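Side-chain contacts in protease Do-like 8, chloroplastic (Arabidopsis thaliana, PDB 4IC6), which probably cuts proteins as a serine endopeptidase of the Deg/HtrA family in the chloroplast thylakoid: residues A[83-88]-A[126-131]; A[41-46]-A[76-81]; A[70-75]-A[240-245]; A[109-114]-A[165-170]; A[261-266]-A[323-328]. The protein carries 1 engineered substitution. All coordinates share one frame; numbering follows the deposited sequence.

Contact 1: A[83-88]-A[126-131]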
# COMPACT_ATOMS: atom_id res chain seq x y z
N HIS A 83 -3.02 -23.33 13.31
CA HIS A 83 -3.62 -22.21 12.59
C HIS A 83 -4.82 -22.55 11.70
O HIS A 83 -5.68 -21.70 11.53
CB HIS A 83 -2.57 -21.45 11.75
CG HIS A 83 -3.10 -20.19 11.14
ND1 HIS A 83 -3.37 -20.07 9.79
CD2 HIS A 83 -3.45 -19.01 11.69
CE1 HIS A 83 -3.85 -18.86 9.54
NE2 HIS A 83 -3.90 -18.20 10.68
N VAL A 84 -4.90 -23.76 11.13
CA VAL A 84 -6.05 -24.02 10.26
C VAL A 84 -7.36 -24.08 11.06
O VAL A 84 -8.43 -23.77 10.53
CB VAL A 84 -5.90 -25.27 9.34
CG1 VAL A 84 -4.54 -25.28 8.64
CG2 VAL A 84 -6.17 -26.55 10.09
N ILE A 85 -7.28 -24.47 12.33
CA ILE A 85 -8.44 -24.36 13.21
C ILE A 85 -8.24 -23.31 14.28
O ILE A 85 -8.72 -23.47 15.40
CB ILE A 85 -8.81 -25.72 13.85
CG1 ILE A 85 -7.59 -26.35 14.54
CG2 ILE A 85 -9.37 -26.65 12.82
CD1 ILE A 85 -7.97 -27.29 15.68
N GLY A 86 -7.53 -22.24 13.94
CA GLY A 86 -7.13 -21.23 14.91
C GLY A 86 -8.31 -20.53 15.55
O GLY A 86 -8.33 -20.27 16.76
N ASN A 87 -9.31 -20.20 14.74
CA ASN A 87 -10.48 -19.53 15.28
C ASN A 87 -11.21 -20.39 16.29
O ASN A 87 -11.60 -19.91 17.35
CB ASN A 87 -11.44 -19.08 14.18
CG ASN A 87 -12.34 -17.95 14.65
OD1 ASN A 87 -11.85 -16.93 15.16
ND2 ASN A 87 -13.66 -18.13 14.52
N ALA A 88 -11.40 -21.66 15.98
CA ALA A 88 -12.06 -22.55 16.93
C ALA A 88 -11.22 -22.69 18.22
O ALA A 88 -11.77 -22.68 19.31
CB ALA A 88 -12.31 -23.91 16.30
N ASP A 126 2.73 -24.94 16.21
CA ASP A 126 1.65 -24.79 15.23
C ASP A 126 1.13 -26.14 14.75
O ASP A 126 1.10 -26.42 13.55
CB ASP A 126 2.10 -23.97 14.00
CG ASP A 126 0.93 -23.46 13.17
OD1 ASP A 126 -0.23 -23.83 13.48
OD2 ASP A 126 1.17 -22.71 12.21
N LEU A 127 0.74 -26.99 15.70
CA LEU A 127 0.18 -28.29 15.36
C LEU A 127 -1.09 -28.55 16.15
O LEU A 127 -1.20 -28.16 17.31
CB LEU A 127 1.18 -29.41 15.62
CG LEU A 127 2.41 -29.34 14.72
CD1 LEU A 127 3.51 -30.25 15.26
CD2 LEU A 127 2.01 -29.73 13.30
N ALA A 128 -2.03 -29.22 15.50
CA ALA A 128 -3.29 -29.61 16.14
C ALA A 128 -3.62 -31.01 15.70
O ALA A 128 -3.25 -31.43 14.61
CB ALA A 128 -4.41 -28.66 15.75
N VAL A 129 -4.32 -31.75 16.57
CA VAL A 129 -4.72 -33.10 16.24
C VAL A 129 -6.23 -33.23 16.41
O VAL A 129 -6.78 -32.87 17.45
CB VAL A 129 -3.99 -34.12 17.14
CG1 VAL A 129 -4.42 -35.55 16.79
CG2 VAL A 129 -2.48 -33.97 16.97
N LEU A 130 -6.90 -33.72 15.37
CA LEU A 130 -8.33 -33.99 15.44
C LEU A 130 -8.56 -35.50 15.43
O LEU A 130 -7.64 -36.29 15.15
CB LEU A 130 -9.10 -33.35 14.28
CG LEU A 130 -8.90 -31.85 14.03
CD1 LEU A 130 -9.85 -31.39 12.94
CD2 LEU A 130 -9.15 -31.06 15.30
N LYS A 131 -9.78 -35.91 15.72
CA LYS A 131 -10.11 -37.32 15.73
C LYS A 131 -11.40 -37.49 14.96
O LYS A 131 -12.40 -36.83 15.26
CB LYS A 131 -10.22 -37.82 17.17
CG LYS A 131 -10.78 -39.21 17.34
CD LYS A 131 -9.80 -40.28 16.88
CE LYS A 131 -10.39 -41.66 17.20
NZ LYS A 131 -9.76 -42.27 18.40
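His-83 and Asp-126 bring the two segments together where a loop passes the start of strand 127-131, their CA atoms 6.4 Å apart. Here OD1 of Asp-126 accepts the backbone N-H of His-83 at 2.8 Å, using its syn lone pair at an N-H...O angle of 156°. The second oxygen, OD2, is hydrogen-bonded to OG of Ser-183, so both oxygens of this buried carboxylate are held and its rotation is fixed. The imidazole stays apart: with CG anti to the backbone N (chi1 -173°) it leads away from the aspartate, and ND1 of His-83 lies 5.8 Å from OD2 of Asp-126. Replacing Asp-126 by an alanine would probably leave the His-83 N-H and the Ser-183 hydroxyl without their acceptor. Further along, the contact turns apolar. CD1 of Ile-85 rests 3.8 Å from CB of Ala-128, whose small methyl makes space for the long branch, and 4.0 Å from CD2 of Leu-130, past which it slides in the opposite direction. His-83 and Asp-126 are the predicted histidine and aspartate of a chymotrypsin-like catalytic triad whose serine position holds the engineered Ala-204, but here the histidine is not paired with its aspartate.

Contact 2: A[41-46]-A[76-81]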
# COMPACT_ATOMS: atom_id res chain seq x y z
N SER A 41 -4.42 -39.55 1.72
CA SER A 41 -3.94 -39.27 3.06
C SER A 41 -4.07 -37.79 3.41
O SER A 41 -3.83 -37.38 4.55
CB SER A 41 -2.47 -39.67 3.19
OG SER A 41 -2.27 -41.01 2.82
N VAL A 42 -4.39 -36.99 2.41
CA VAL A 42 -4.47 -35.54 2.60
C VAL A 42 -5.94 -35.13 2.69
O VAL A 42 -6.67 -35.18 1.69
CB VAL A 42 -3.73 -34.79 1.49
CG1 VAL A 42 -3.74 -33.30 1.79
CG2 VAL A 42 -2.29 -35.29 1.37
N VAL A 43 -6.36 -34.75 3.89
CA VAL A 43 -7.76 -34.44 4.12
C VAL A 43 -8.01 -32.94 4.04
O VAL A 43 -7.07 -32.14 4.02
CB VAL A 43 -8.27 -34.94 5.50
CG1 VAL A 43 -8.08 -36.44 5.62
CG2 VAL A 43 -7.56 -34.22 6.64
N ASN A 44 -9.28 -32.57 3.97
CA ASN A 44 -9.70 -31.17 4.04
C ASN A 44 -10.34 -30.86 5.39
O ASN A 44 -11.17 -31.63 5.89
CB ASN A 44 -10.67 -30.85 2.89
CG ASN A 44 -11.42 -29.56 3.11
OD1 ASN A 44 -10.86 -28.47 2.97
ND2 ASN A 44 -12.69 -29.68 3.44
N ILE A 45 -9.95 -29.74 5.99
CA ILE A 45 -10.49 -29.32 7.28
C ILE A 45 -11.10 -27.92 7.19
O ILE A 45 -10.41 -26.95 6.83
CB ILE A 45 -9.38 -29.29 8.37
CG1 ILE A 45 -8.74 -30.67 8.51
CG2 ILE A 45 -9.95 -28.79 9.70
CD1 ILE A 45 -7.45 -30.68 9.32
N PHE A 46 -12.39 -27.83 7.49
CA PHE A 46 -13.06 -26.55 7.68
C PHE A 46 -13.31 -26.29 9.17
O PHE A 46 -13.91 -27.11 9.85
CB PHE A 46 -14.39 -26.50 6.90
CG PHE A 46 -14.22 -26.39 5.41
CD1 PHE A 46 -13.62 -25.28 4.83
CD2 PHE A 46 -14.67 -27.41 4.57
CE1 PHE A 46 -13.47 -25.18 3.46
CE2 PHE A 46 -14.52 -27.31 3.19
CZ PHE A 46 -13.92 -26.19 2.64
N GLY A 76 -8.17 -42.78 12.95
CA GLY A 76 -8.87 -41.54 12.64
C GLY A 76 -8.20 -40.29 13.19
O GLY A 76 -8.76 -39.20 13.12
N TYR A 77 -6.99 -40.44 13.72
CA TYR A 77 -6.24 -39.27 14.16
C TYR A 77 -5.79 -38.45 12.95
O TYR A 77 -5.21 -38.98 12.01
CB TYR A 77 -5.06 -39.66 15.05
CG TYR A 77 -5.51 -40.13 16.42
CD1 TYR A 77 -6.07 -39.24 17.33
CD2 TYR A 77 -5.41 -41.46 16.79
CE1 TYR A 77 -6.51 -39.67 18.58
CE2 TYR A 77 -5.83 -41.90 18.04
CZ TYR A 77 -6.38 -41.00 18.93
OH TYR A 77 -6.81 -41.43 20.17
N ILE A 78 -6.07 -37.15 13.00
CA ILE A 78 -5.79 -36.23 11.90
C ILE A 78 -4.81 -35.18 12.39
O ILE A 78 -5.02 -34.60 13.45
CB ILE A 78 -7.07 -35.49 11.45
CG1 ILE A 78 -8.16 -36.48 11.05
CG2 ILE A 78 -6.75 -34.52 10.31
CD1 ILE A 78 -7.71 -37.49 10.01
N VAL A 79 -3.76 -34.92 11.62
CA VAL A 79 -2.78 -33.90 12.00
C VAL A 79 -2.86 -32.69 11.07
O VAL A 79 -2.98 -32.84 9.85
CB VAL A 79 -1.34 -34.46 11.98
CG1 VAL A 79 -0.30 -33.35 12.21
CG2 VAL A 79 -1.19 -35.54 13.03
N THR A 80 -2.82 -31.49 11.66
CA THR A 80 -2.88 -30.25 10.88
C THR A 80 -2.15 -29.13 11.62
O THR A 80 -1.62 -29.35 12.71
CB THR A 80 -4.35 -29.83 10.63
OG1 THR A 80 -4.42 -28.80 9.64
CG2 THR A 80 -4.99 -29.34 11.93
N ASN A 81 -2.14 -27.93 11.04
CA ASN A 81 -1.66 -26.76 11.78
C ASN A 81 -2.67 -26.32 12.83
O ASN A 81 -3.90 -26.41 12.63
CB ASN A 81 -1.40 -25.57 10.86
CG ASN A 81 -0.17 -25.74 9.99
OD1 ASN A 81 -0.23 -25.58 8.78
ND2 ASN A 81 0.96 -26.07 10.61
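Ile-45 and Thr-80 meet tip to tip in the tight part of the contact, where CD1 of the isoleucine comes within 3.5 Å of CB of the threonine, closer than carbon atoms usually pack. The same methyl lies 3.6 Å from OG1 of Thr-80, and that hydroxyl is hydrogen-bonded to the backbone O of Ser-68. Threonine suits the place because it offers carbon to the interior and a hydroxyl to the adjoining strand 67-71. The packing is looser toward Ile-78. Its CG2, anti to the backbone N, stands 3.8 Å from CG2 of Val-43 and 4.0 Å from CD1 of Ile-45. Aliphatic residues branched at CB are apt here, since that branching suits extended strands and limits side-chain freedom. This looser part is still no solvent side, for all four residues are buried, with Val-102 and Leu-130 adding to the apolar surroundings; Phe-46, by contrast, packs on Gln-271 of the second subunit. No hydrogen bond links the segments. Strands 42-46 and 77-80 cross at 76° with their axes 8.8 Å apart, as expected of non-adjacent strands facing each other through the interior of the closed, six-stranded antiparallel barrel of a chymotrypsin-like domain.

Contact 3: A[70-75]-A[240-245]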
# COMPACT_ATOMS: atom_id res chain seq x y z
N VAL A 70 -3.52 -34.24 7.53
CA VAL A 70 -2.93 -35.49 7.13
C VAL A 70 -3.50 -36.63 8.01
O VAL A 70 -3.58 -36.48 9.22
CB VAL A 70 -1.40 -35.39 7.29
CG1 VAL A 70 -0.80 -36.73 7.61
CG2 VAL A 70 -0.78 -34.77 6.04
N VAL A 71 -3.93 -37.72 7.39
CA VAL A 71 -4.36 -38.90 8.15
C VAL A 71 -3.15 -39.51 8.87
O VAL A 71 -2.22 -40.02 8.22
CB VAL A 71 -4.97 -39.96 7.25
CG1 VAL A 71 -5.35 -41.20 8.08
CG2 VAL A 71 -6.20 -39.40 6.51
N TRP A 72 -3.15 -39.42 10.19
CA TRP A 72 -1.99 -39.83 10.99
C TRP A 72 -1.96 -41.35 11.20
O TRP A 72 -0.90 -41.97 11.13
CB TRP A 72 -1.99 -39.11 12.34
CG TRP A 72 -0.76 -39.34 13.16
CD1 TRP A 72 -0.68 -39.99 14.36
CD2 TRP A 72 0.57 -38.92 12.84
NE1 TRP A 72 0.62 -39.99 14.81
CE2 TRP A 72 1.41 -39.35 13.90
CE3 TRP A 72 1.14 -38.24 11.76
CZ2 TRP A 72 2.79 -39.10 13.90
CZ3 TRP A 72 2.50 -37.99 11.78
CH2 TRP A 72 3.31 -38.41 12.84
N ASP A 73 -3.12 -41.94 11.47
CA ASP A 73 -3.17 -43.38 11.65
C ASP A 73 -4.54 -43.98 11.35
O ASP A 73 -5.48 -43.26 11.01
CB ASP A 73 -2.69 -43.78 13.05
CG ASP A 73 -3.59 -43.25 14.15
OD1 ASP A 73 -4.80 -43.05 13.91
OD2 ASP A 73 -3.07 -43.04 15.27
N GLY A 74 -4.64 -45.30 11.49
CA GLY A 74 -5.85 -46.00 11.13
C GLY A 74 -6.98 -45.80 12.13
O GLY A 74 -8.06 -46.35 11.94
N GLN A 75 -6.74 -45.02 13.17
CA GLN A 75 -7.76 -44.82 14.20
C GLN A 75 -8.55 -43.54 13.97
O GLN A 75 -9.49 -43.25 14.71
CB GLN A 75 -7.13 -44.81 15.59
CG GLN A 75 -6.48 -46.13 15.99
CD GLN A 75 -5.51 -45.97 17.14
OE1 GLN A 75 -4.31 -45.72 16.92
NE2 GLN A 75 -6.01 -46.09 18.36
N THR A 240 9.76 -33.05 14.43
CA THR A 240 8.95 -32.34 15.41
C THR A 240 7.55 -32.95 15.50
O THR A 240 7.07 -33.26 16.59
CB THR A 240 8.87 -30.84 15.08
OG1 THR A 240 10.18 -30.28 15.21
CG2 THR A 240 7.97 -30.14 16.06
N VAL A 241 6.92 -33.15 14.34
CA VAL A 241 5.59 -33.75 14.30
C VAL A 241 5.57 -35.10 15.02
O VAL A 241 4.64 -35.42 15.76
CB VAL A 241 5.11 -33.93 12.84
CG1 VAL A 241 3.71 -34.53 12.79
CG2 VAL A 241 5.16 -32.59 12.10
N LEU A 242 6.61 -35.89 14.80
CA LEU A 242 6.72 -37.20 15.43
C LEU A 242 6.79 -37.09 16.94
O LEU A 242 6.37 -38.00 17.67
CB LEU A 242 7.96 -37.92 14.91
CG LEU A 242 7.77 -38.71 13.62
CD1 LEU A 242 9.11 -39.21 13.11
CD2 LEU A 242 6.81 -39.87 13.90
N LYS A 243 7.31 -35.98 17.42
CA LYS A 243 7.49 -35.80 18.86
C LYS A 243 6.23 -35.22 19.49
O LYS A 243 5.82 -35.63 20.57
CB LYS A 243 8.70 -34.89 19.13
CG LYS A 243 8.70 -34.19 20.48
CD LYS A 243 9.28 -35.06 21.60
CE LYS A 243 9.42 -34.27 22.90
NZ LYS A 243 10.07 -35.09 23.97
N ILE A 244 5.61 -34.27 18.80
CA ILE A 244 4.47 -33.53 19.35
C ILE A 244 3.15 -34.30 19.30
O ILE A 244 2.36 -34.29 20.25
CB ILE A 244 4.29 -32.17 18.62
CG1 ILE A 244 5.57 -31.34 18.75
CG2 ILE A 244 3.08 -31.42 19.16
CD1 ILE A 244 5.94 -30.98 20.19
N VAL A 245 2.90 -34.96 18.18
CA VAL A 245 1.61 -35.61 17.97
C VAL A 245 1.26 -36.64 19.07
O VAL A 245 0.17 -36.57 19.65
CB VAL A 245 1.48 -36.22 16.56
CG1 VAL A 245 0.26 -37.13 16.47
CG2 VAL A 245 1.36 -35.11 15.53
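Trp-72 presses its indole against Val-241, Leu-242 and Val-245 on helix 238-251, the helix that follows the second beta-barrel of this chymotrypsin-like fold and here packs back onto the first. The indole lies in a shallow saddle formed by their methyls. The closest bump is CG1 of Val-245, seated over one face of the five-membered ring in a CH-pi contact, 3.6 Å from the ring centroid and 21° off the normal. It sits toward the rim, only 3.3 Å from NE1 of Trp-72. One turn back, CG1 of Val-241 approaches the far end of the six-membered ring obliquely, 3.8 Å from CZ3. Leu-242 comes from elsewhere, crossing the indole at about a right angle and setting CD2 at its edge, 3.9 Å from CH2. The ring reaches all three because CG stands anti to the backbone N (chi1 -173°), which swings the indole out toward the helix. A wide, flat side chain suits this span, and Val-79 and Tyr-77 of the neighbouring strand also touch it. A serine in place of Trp-72 would probably open a gap beside Val-241 and Val-245 and leave CD2 of Leu-242 without the ring edge it rests on. Just beyond, an Asx turn shapes the chain: OD1 of Asp-73 accepts the backbone N-H of Gln-75 at 2.9 Å, from 46° out of the carboxylate plane.

Contact 4: A[109-114]-A[165-170]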
# COMPACT_ATOMS: atom_id res chain seq x y z
N GLY A 109 -13.42 -42.15 -5.26
CA GLY A 109 -13.09 -40.85 -5.82
C GLY A 109 -13.94 -39.68 -5.36
O GLY A 109 -13.81 -38.57 -5.88
N VAL A 110 -14.81 -39.89 -4.37
CA VAL A 110 -15.55 -38.76 -3.82
C VAL A 110 -15.12 -38.51 -2.38
O VAL A 110 -14.79 -39.44 -1.64
CB VAL A 110 -17.09 -38.97 -3.93
CG1 VAL A 110 -17.43 -39.75 -5.19
CG2 VAL A 110 -17.63 -39.66 -2.69
N GLN A 111 -15.08 -37.24 -1.98
CA GLN A 111 -14.75 -36.96 -0.60
C GLN A 111 -15.96 -37.09 0.34
O GLN A 111 -17.03 -36.52 0.09
CB GLN A 111 -14.05 -35.61 -0.46
CG GLN A 111 -12.69 -35.62 -1.11
CD GLN A 111 -11.88 -34.39 -0.80
OE1 GLN A 111 -11.92 -33.87 0.32
NE2 GLN A 111 -11.17 -33.89 -1.80
N LYS A 112 -15.76 -37.85 1.41
CA LYS A 112 -16.80 -38.09 2.40
C LYS A 112 -16.55 -37.22 3.64
O LYS A 112 -15.40 -36.95 4.00
CB LYS A 112 -16.82 -39.57 2.78
CG LYS A 112 -17.87 -40.42 2.03
CD LYS A 112 -17.34 -41.04 0.73
CE LYS A 112 -18.36 -42.04 0.16
NZ LYS A 112 -18.10 -42.44 -1.26
N ASN A 113 -17.62 -36.79 4.31
CA ASN A 113 -17.53 -35.80 5.39
C ASN A 113 -17.60 -36.40 6.81
O ASN A 113 -18.41 -37.29 7.07
CB ASN A 113 -18.62 -34.74 5.21
CG ASN A 113 -18.47 -33.58 6.18
OD1 ASN A 113 -17.51 -32.80 6.10
ND2 ASN A 113 -19.44 -33.43 7.07
N PHE A 114 -16.76 -35.90 7.72
CA PHE A 114 -16.72 -36.38 9.11
C PHE A 114 -16.56 -35.26 10.11
O PHE A 114 -15.90 -34.27 9.84
CB PHE A 114 -15.57 -37.37 9.31
CG PHE A 114 -15.69 -38.60 8.49
CD1 PHE A 114 -16.47 -39.66 8.93
CD2 PHE A 114 -15.07 -38.70 7.25
CE1 PHE A 114 -16.60 -40.81 8.17
CE2 PHE A 114 -15.20 -39.84 6.48
CZ PHE A 114 -15.97 -40.90 6.95
N PHE A 165 -12.85 -30.75 -2.38
CA PHE A 165 -13.37 -31.28 -3.64
C PHE A 165 -12.27 -31.71 -4.62
O PHE A 165 -12.55 -32.33 -5.64
CB PHE A 165 -14.37 -30.31 -4.28
CG PHE A 165 -13.75 -29.04 -4.77
CD1 PHE A 165 -13.15 -28.97 -6.02
CD2 PHE A 165 -13.76 -27.90 -3.98
CE1 PHE A 165 -12.57 -27.79 -6.47
CE2 PHE A 165 -13.19 -26.72 -4.42
CZ PHE A 165 -12.60 -26.67 -5.67
N ASP A 166 -11.02 -31.39 -4.31
CA ASP A 166 -9.92 -31.87 -5.14
C ASP A 166 -8.61 -31.78 -4.36
O ASP A 166 -8.63 -31.61 -3.14
CB ASP A 166 -9.81 -31.05 -6.42
CG ASP A 166 -9.37 -29.62 -6.16
OD1 ASP A 166 -9.02 -29.31 -5.00
OD2 ASP A 166 -9.36 -28.82 -7.13
N HIS A 167 -7.48 -31.89 -5.06
CA HIS A 167 -6.18 -31.72 -4.41
C HIS A 167 -5.27 -30.81 -5.23
O HIS A 167 -5.47 -30.64 -6.44
CB HIS A 167 -5.51 -33.08 -4.17
CG HIS A 167 -6.12 -33.86 -3.05
ND1 HIS A 167 -7.35 -34.48 -3.14
CD2 HIS A 167 -5.67 -34.11 -1.79
CE1 HIS A 167 -7.63 -35.08 -2.00
NE2 HIS A 167 -6.63 -34.87 -1.16
N THR A 168 -4.27 -30.25 -4.56
CA THR A 168 -3.32 -29.33 -5.19
C THR A 168 -1.92 -29.86 -5.04
O THR A 168 -1.65 -30.61 -4.11
CB THR A 168 -3.34 -27.95 -4.52
OG1 THR A 168 -2.95 -28.08 -3.15
CG2 THR A 168 -4.74 -27.36 -4.56
N LEU A 169 -1.02 -29.44 -5.91
CA LEU A 169 0.38 -29.84 -5.76
C LEU A 169 1.28 -28.68 -6.11
O LEU A 169 1.00 -27.95 -7.05
CB LEU A 169 0.69 -30.97 -6.73
CG LEU A 169 2.16 -31.40 -6.84
CD1 LEU A 169 2.60 -32.00 -5.53
CD2 LEU A 169 2.31 -32.41 -7.97
N THR A 170 2.35 -28.53 -5.35
CA THR A 170 3.47 -27.69 -5.78
C THR A 170 4.75 -28.48 -5.59
O THR A 170 4.79 -29.41 -4.78
CB THR A 170 3.53 -26.33 -5.03
OG1 THR A 170 3.81 -26.54 -3.64
CG2 THR A 170 2.21 -25.58 -5.18
O HOH W 1 -11.45 -34.89 -4.60
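Gln-111 and Phe-165 have the nearest CA atoms of the two segments, 6.6 Å apart, where the beginning of strand 111-122 passes the loop that leads into strand 168-176. The glutamine chain is extended beyond CG (chi2 -171°), which carries the amide across to the loop backbone, and NE2 ends 3.5 Å from N of Asp-166. Nitrogen faces nitrogen there, and no direct hydrogen bond results. A water does the joining instead: it accepts from NE2 of Gln-111 at 3.0 Å and donates, weakly, to the backbone O of Phe-165. The other half of the amide is held too, OE1 being hydrogen-bonded to ND2 of Asn-161. Glutamine fits because it is long enough to cross and can donate and accept at once. The segments belong to different beta-barrels of the chymotrypsin-like fold, so this polar contact bridges the two. Next to the amide, CE1 of His-167 lies 3.7 Å from NE2 of Gln-111, which meets the imidazole obliquely. The buried ring is anchored by a hydrogen bond from NE2 to the backbone O of Val-42 in the first barrel. Asp-166 looks elsewhere, its OD2 forming a salt bridge with Arg-179 of the second subunit.

Contact 5: A[261-266]-A[323-328]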
# COMPACT_ATOMS: atom_id res chain seq x y z
N ILE A 261 13.44 -16.66 29.17
CA ILE A 261 14.37 -15.62 28.76
C ILE A 261 14.14 -15.39 27.27
O ILE A 261 13.45 -16.17 26.63
CB ILE A 261 15.85 -16.02 28.95
CG1 ILE A 261 16.10 -17.43 28.42
CG2 ILE A 261 16.26 -15.89 30.40
CD1 ILE A 261 17.55 -17.86 28.47
N GLU A 262 14.72 -14.32 26.73
CA GLU A 262 14.64 -14.07 25.30
C GLU A 262 16.00 -14.38 24.67
O GLU A 262 17.02 -13.83 25.07
CB GLU A 262 14.24 -12.62 25.02
CG GLU A 262 13.57 -12.41 23.67
CD GLU A 262 13.94 -11.08 23.00
OE1 GLU A 262 14.23 -10.10 23.72
OE2 GLU A 262 13.97 -11.04 21.74
N LEU A 263 16.00 -15.28 23.69
CA LEU A 263 17.23 -15.65 23.00
C LEU A 263 17.23 -15.07 21.59
O LEU A 263 16.17 -14.98 20.94
CB LEU A 263 17.37 -17.18 22.95
CG LEU A 263 17.44 -17.88 24.32
CD1 LEU A 263 17.25 -19.38 24.19
CD2 LEU A 263 18.74 -17.58 25.03
N ALA A 264 18.40 -14.67 21.11
CA ALA A 264 18.53 -14.06 19.79
C ALA A 264 18.29 -15.08 18.70
O ALA A 264 18.81 -16.19 18.75
CB ALA A 264 19.92 -13.42 19.61
N PRO A 265 17.50 -14.71 17.68
CA PRO A 265 17.38 -15.55 16.50
C PRO A 265 18.78 -15.74 15.89
O PRO A 265 19.63 -14.85 16.05
CB PRO A 265 16.48 -14.73 15.58
CG PRO A 265 15.70 -13.84 16.49
CD PRO A 265 16.61 -13.53 17.64
N ASP A 266 19.03 -16.86 15.22
CA ASP A 266 20.36 -17.16 14.68
C ASP A 266 20.93 -16.05 13.79
O ASP A 266 22.13 -15.74 13.87
CB ASP A 266 20.33 -18.47 13.90
CG ASP A 266 20.64 -19.67 14.76
OD1 ASP A 266 20.35 -19.63 15.97
OD2 ASP A 266 21.18 -20.66 14.22
N ALA A 323 18.03 -22.99 18.56
CA ALA A 323 17.15 -24.11 18.25
C ALA A 323 17.57 -25.33 19.03
O ALA A 323 16.73 -26.07 19.56
CB ALA A 323 17.18 -24.41 16.75
N GLU A 324 18.88 -25.54 19.09
CA GLU A 324 19.43 -26.67 19.81
C GLU A 324 19.23 -26.58 21.31
O GLU A 324 18.94 -27.58 21.95
CB GLU A 324 20.91 -26.86 19.46
CG GLU A 324 21.12 -27.36 18.04
CD GLU A 324 20.40 -28.67 17.78
OE1 GLU A 324 20.49 -29.57 18.64
OE2 GLU A 324 19.72 -28.79 16.74
N LEU A 325 19.39 -25.38 21.88
CA LEU A 325 19.14 -25.20 23.30
C LEU A 325 17.69 -25.61 23.62
O LEU A 325 17.42 -26.42 24.53
CB LEU A 325 19.41 -23.75 23.73
CG LEU A 325 19.07 -23.37 25.18
CD1 LEU A 325 19.88 -24.17 26.20
CD2 LEU A 325 19.29 -21.89 25.40
N MET A 326 16.75 -25.07 22.85
CA MET A 326 15.34 -25.42 23.05
C MET A 326 15.13 -26.93 22.95
O MET A 326 14.52 -27.54 23.83
CB MET A 326 14.46 -24.71 22.02
CG MET A 326 14.66 -23.20 21.98
SD MET A 326 14.50 -22.48 23.63
CE MET A 326 12.73 -22.33 23.77
N LYS A 327 15.64 -27.52 21.89
CA LYS A 327 15.54 -28.97 21.70
C LYS A 327 16.10 -29.73 22.90
O LYS A 327 15.50 -30.69 23.38
CB LYS A 327 16.26 -29.40 20.41
CG LYS A 327 15.39 -30.23 19.48
CD LYS A 327 15.72 -29.94 18.02
CE LYS A 327 17.17 -30.30 17.70
NZ LYS A 327 17.61 -29.74 16.39
N ILE A 328 17.25 -29.30 23.39
CA ILE A 328 17.89 -29.97 24.52
C ILE A 328 17.04 -29.85 25.78
O ILE A 328 16.84 -30.83 26.52
CB ILE A 328 19.29 -29.40 24.80
CG1 ILE A 328 20.28 -29.89 23.73
CG2 ILE A 328 19.78 -29.82 26.17
CD1 ILE A 328 21.51 -29.02 23.58
O HOH W 2 17.38 -21.24 15.92
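Leu-263 and Leu-325 carry the apolar part of this contact, their side chains crossing at about a right angle. CD1 of Leu-263 and CD2 of Leu-325 stand 3.5 Å apart, tighter than usual for two methyls. For Leu-325 this follows from its first torsion, chi1 175°, which extends CG away from the backbone N and over to the strand side. The same CD1 of Leu-263 also has the sulfur of Met-326 beside it, SD lying 4.2 Å away. Methionine suits the margin of the contact: its chain is bent at both chi2 and chi3, which folds the sulfur back alongside the leucine. Behind Leu-325, Ile-311 and Val-314 of strand 310-314 continue the apolar packing.

Polar links are sparse by comparison. No direct hydrogen bond crosses between the segments; one water spans them weakly, donating to OD1 of Asp-266 at 3.4 Å and accepting from N of Ala-323 at 3.2 Å. The backbone O of Leu-263 is instead bonded to NZ of Lys-322, just ahead of the helical segment, and Asp-266 also packs on Phe-165 of the third subunit.

A short strand facing a helix is the pairing that frames the peptide groove of PDZ domains, and the position of 262-263 opposite helix 322-329 is consistent with such a groove here. With buried leucines on both sides and so few directional bonds, strand and helix are held together chiefly by the fit of their apolar side chains, which would give such a groove an apolar lining.

How the contacts relate
Contacts 1, 2 and 3 cluster in the first barrel of the protease domain, with centres 9 to 13 Å apart. Strand 77-80 of contact 2 pairs with strand 127-131 of contact 1 on one edge and with strand 67-71 of contact 3 on the other, so the predicted catalytic loop and packed helix both attach to one sheet. Contact 4, centred 11 Å from contact 2, ties this barrel to the second. Along the chain, contact 2 precedes contact 1, while 240-245 returns from beyond the second barrel. Contact 5 comes last, about 25 Å from contact 1 between centres, so the PDZ domain, which probably binds peptides as in other HtrA proteases, stands apart from the predicted catalytic site.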